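PDB 5EPF: peroxiredoxin from Mycobacterium tuberculosis, which probably reduces hydrogen peroxide and organic hydroperoxides to water and alcohols as a thiol-specific peroxidase, protecting the cell against oxidative stress. Local coordinates for residues G12-D17 / T131-L136. Numbering follows the deposited sequence.
Sequences GDTVAD and TDRKVL
Arg133 reaches across to Val15 and is answered along the backbone. Its NH1 donates to Val15 O (2.7 Å), which lies at the guanidinium edge, essentially in its plane. Val15 N returns a nearly straight bond to Arg133 O (2.8 Å, 174° at the hydrogen). The arginine chain bends at its third torsion (chi3 -76°), which brings NH1 back to Val15 O. Val135 N donates to Asp13 O at 2.8 Å; this bond and Val15 N to Arg133 O flank the antiparallel, non-hydrogen-bonded pair Thr14-Lys134, a single beta bridge, and Gly12 N to Val135 O at 2.9 Å extends the pairing beyond it.

Over that bridge the Lys134 chain folds at its second torsion (chi2 -60°), and NZ donates both to Gly12 O (2.8 Å) and to Thr14 OG1 (2.9 Å). A water links the same hydroxyl to Asp132 O, to which it donates. Lys134 N donates to Asp132 OD1 in an Asx turn, approaching well out of the carboxylate plane.

Beneath the polar layer, Val15 CG2 meets Val135 CG2 at 3.5 Å, the two side chains crossing at about a right angle. Leu30 and Phe109 also pack on Val15, and Met9 on Val135.

The N-terminal loop thus docks beside the start of edge strand 135-139 of the thioredoxin-fold sheet, away from Cys52, the probable peroxidatic cysteine. Main-chain bonds set the register, and the cationic ends of Arg133 and Lys134 are held by neutral oxygens, two of them backbone carbonyls, rather than by salt bridges between the two segments.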
ATOM      1  N   GLY A  12      -1.108  -6.951  14.992  1.00 11.24           N
ATOM      2  CA  GLY A  12      -0.865  -8.235  15.611  1.00 12.04           C
ATOM      3  C   GLY A  12      -1.299  -9.438  14.796  1.00 11.71           C
ATOM      4  O   GLY A  12      -0.930 -10.564  15.149  1.00 13.12           O
ATOM      5  N   ASP A  13      -2.077  -9.248  13.728  1.00 11.25           N
ATOM      6  CA  ASP A  13      -2.408 -10.341  12.818  1.00 11.97           C
ATOM      7  C   ASP A  13      -1.210 -10.658  11.914  1.00 11.82           C
ATOM      8  O   ASP A  13      -0.362  -9.807  11.656  1.00 12.98           O
ATOM      9  CB  ASP A  13      -3.596  -9.961  11.920  1.00 13.18           C
ATOM     10  CG  ASP A  13      -4.910  -9.856  12.668  1.00 14.67           C
ATOM     11  OD1 ASP A  13      -5.876  -9.338  12.063  1.00 16.69           O
ATOM     12  OD2 ASP A  13      -4.995 -10.304  13.830  1.00 15.82           O
ATOM     13  N   THR A  14      -1.164 -11.889  11.405  1.00 11.99           N
ATOM     14  CA  THR A  14      -0.189 -12.303  10.401  1.00 12.74           C
ATOM     15  C   THR A  14      -0.864 -12.252   9.035  1.00 13.34           C
ATOM     16  O   THR A  14      -1.927 -12.854   8.839  1.00 14.33           O
ATOM     17  CB  THR A  14       0.298 -13.732  10.665  1.00 14.41           C
ATOM     18  OG1 THR A  14       0.932 -13.792  11.943  1.00 15.95           O
ATOM     19  CG2 THR A  14       1.305 -14.169   9.617  1.00 15.97           C
ATOM     20  N   VAL A  15      -0.242 -11.538   8.098  1.00 12.75           N
ATOM     21  CA  VAL A  15      -0.737 -11.425   6.727  1.00 13.62           C
ATOM     22  C   VAL A  15      -0.292 -12.635   5.924  1.00 13.27           C
ATOM     23  O   VAL A  15       0.874 -13.014   5.970  1.00 14.84           O
ATOM     24  CB  VAL A  15      -0.168 -10.138   6.090  1.00 15.97           C
ATOM     25  CG1 VAL A  15      -0.549 -10.033   4.615  1.00 18.06           C
ATOM     26  CG2 VAL A  15      -0.582  -8.915   6.908  1.00 17.38           C
ATOM     27  N   ALA A  16      -1.196 -13.213   5.140  1.00 13.55           N
ATOM     28  CA  ALA A  16      -0.792 -14.244   4.191  1.00 13.56           C
ATOM     29  C   ALA A  16       0.014 -13.633   3.041  1.00 12.45           C
ATOM     30  O   ALA A  16      -0.223 -12.498   2.623  1.00 12.65           O
ATOM     31  CB  ALA A  16      -2.031 -14.944   3.637  1.00 15.42           C
ATOM     32  N   ASP A  17       1.007 -14.373   2.555  1.00 12.11           N
ATOM     33  CA  ASP A  17       1.770 -13.935   1.393  1.00 11.44           C
ATOM     34  C   ASP A  17       0.841 -13.848   0.187  1.00 11.23           C
ATOM     35  O   ASP A  17      -0.181 -14.527   0.120  1.00 12.92           O
ATOM     36  CB  ASP A  17       2.912 -14.936   1.157  1.00 11.64           C
ATOM     37  CG  ASP A  17       4.038 -14.373   0.316  1.00 10.54           C
ATOM     38  OD1 ASP A  17       4.061 -13.154   0.034  1.00 10.78           O
ATOM     39  OD2 ASP A  17       4.930 -15.166  -0.066  1.00 12.06           O
ATOM     40  N   THR A 131       8.722  -7.866   8.639  1.00 10.71           N
ATOM     41  CA  THR A 131       9.356  -8.873   7.785  1.00 12.10           C
ATOM     42  C   THR A 131       8.845 -10.281   8.052  1.00 13.54           C
ATOM     43  O   THR A 131       8.970 -11.145   7.177  1.00 14.81           O
ATOM     44  CB  THR A 131      10.885  -8.826   7.895  1.00 13.67           C
ATOM     45  OG1 THR A 131      11.283  -9.020   9.253  1.00 16.34           O
ATOM     46  CG2 THR A 131      11.411  -7.500   7.407  1.00 13.51           C
ATOM     47  N   ASP A 132       8.277 -10.532   9.232  1.00 12.69           N
ATOM     48  CA  ASP A 132       7.645 -11.811   9.539  1.00 13.31           C
ATOM     49  C   ASP A 132       6.149 -11.813   9.246  1.00 13.21           C
ATOM     50  O   ASP A 132       5.425 -12.699   9.711  1.00 14.40           O
ATOM     51  CB  ASP A 132       7.902 -12.201  10.999  1.00 14.44           C
ATOM     52  CG  ASP A 132       7.345 -11.188  11.987  1.00 15.80           C
ATOM     53  OD1 ASP A 132       6.717 -10.188  11.563  1.00 14.15           O
ATOM     54  OD2 ASP A 132       7.522 -11.417  13.201  1.00 19.25           O
ATOM     55  N   ARG A 133       5.671 -10.812   8.526  1.00 11.55           N
ATOM     56  CA  ARG A 133       4.287 -10.669   8.083  1.00 11.15           C
ATOM     57  C   ARG A 133       3.315 -10.262   9.188  1.00 10.27           C
ATOM     58  O   ARG A 133       2.096 -10.249   8.955  1.00 11.11           O
ATOM     59  CB  ARG A 133       3.784 -11.836   7.218  1.00 12.95           C
ATOM     60  CG  ARG A 133       4.379 -11.801   5.798  1.00 15.77           C
ATOM     61  CD  ARG A 133       3.861 -12.908   4.889  1.00 19.00           C
ATOM     62  NE  ARG A 133       4.485 -14.182   5.212  1.00 21.33           N
ATOM     63  CZ  ARG A 133       3.868 -15.203   5.799  1.00 22.69           C
ATOM     64  NH1 ARG A 133       2.583 -15.133   6.118  1.00 22.27           N
ATOM     65  NH2 ARG A 133       4.544 -16.311   6.053  1.00 23.91           N
ATOM     66  N   LYS A 134       3.807  -9.881  10.369  1.00  9.70           N
ATOM     67  CA  LYS A 134       2.937  -9.283  11.375  1.00  9.97           C
ATOM     68  C   LYS A 134       2.536  -7.866  10.995  1.00  8.32           C
ATOM     69  O   LYS A 134       3.359  -7.072  10.529  1.00  9.03           O
ATOM     70  CB  LYS A 134       3.636  -9.238  12.736  1.00 11.22           C
ATOM     71  CG  LYS A 134       3.664 -10.580  13.475  1.00 11.84           C
ATOM     72  CD  LYS A 134       2.226 -11.061  13.739  1.00 13.84           C
ATOM     73  CE  LYS A 134       2.183 -12.325  14.571  1.00 15.27           C
ATOM     74  NZ  LYS A 134       0.778 -12.758  14.661  1.00 15.03           N
ATOM     75  N   VAL A 135       1.269  -7.532  11.242  1.00  8.32           N
ATOM     76  CA  VAL A 135       0.795  -6.156  11.104  1.00  8.77           C
ATOM     77  C   VAL A 135       1.267  -5.331  12.304  1.00  8.50           C
ATOM     78  O   VAL A 135       0.948  -5.641  13.458  1.00  9.23           O
ATOM     79  CB  VAL A 135      -0.734  -6.111  10.961  1.00  9.00           C
ATOM     80  CG1 VAL A 135      -1.220  -4.680  10.826  1.00  8.97           C
ATOM     81  CG2 VAL A 135      -1.206  -6.936   9.772  1.00 10.69           C
ATOM     82  N   LEU A 136       2.036  -4.273  12.030  1.00  8.30           N
ATOM     83  CA  LEU A 136       2.556  -3.369  13.053  1.00  8.61           C
ATOM     84  C   LEU A 136       1.645  -2.176  13.302  1.00  8.93           C
ATOM     85  O   LEU A 136       1.686  -1.591  14.392  1.00 10.03           O
ATOM     86  CB  LEU A 136       3.922  -2.839  12.625  1.00  8.84           C
ATOM     87  CG  LEU A 136       5.018  -3.881  12.442  1.00  9.71           C
ATOM     88  CD1 LEU A 136       6.281  -3.222  11.912  1.00 11.40           C
ATOM     89  CD2 LEU A 136       5.271  -4.630  13.754  1.00 11.35           C
TER
HETATM   90  O   HOH W   1       3.948 -13.749  11.737  1.00 22.39           O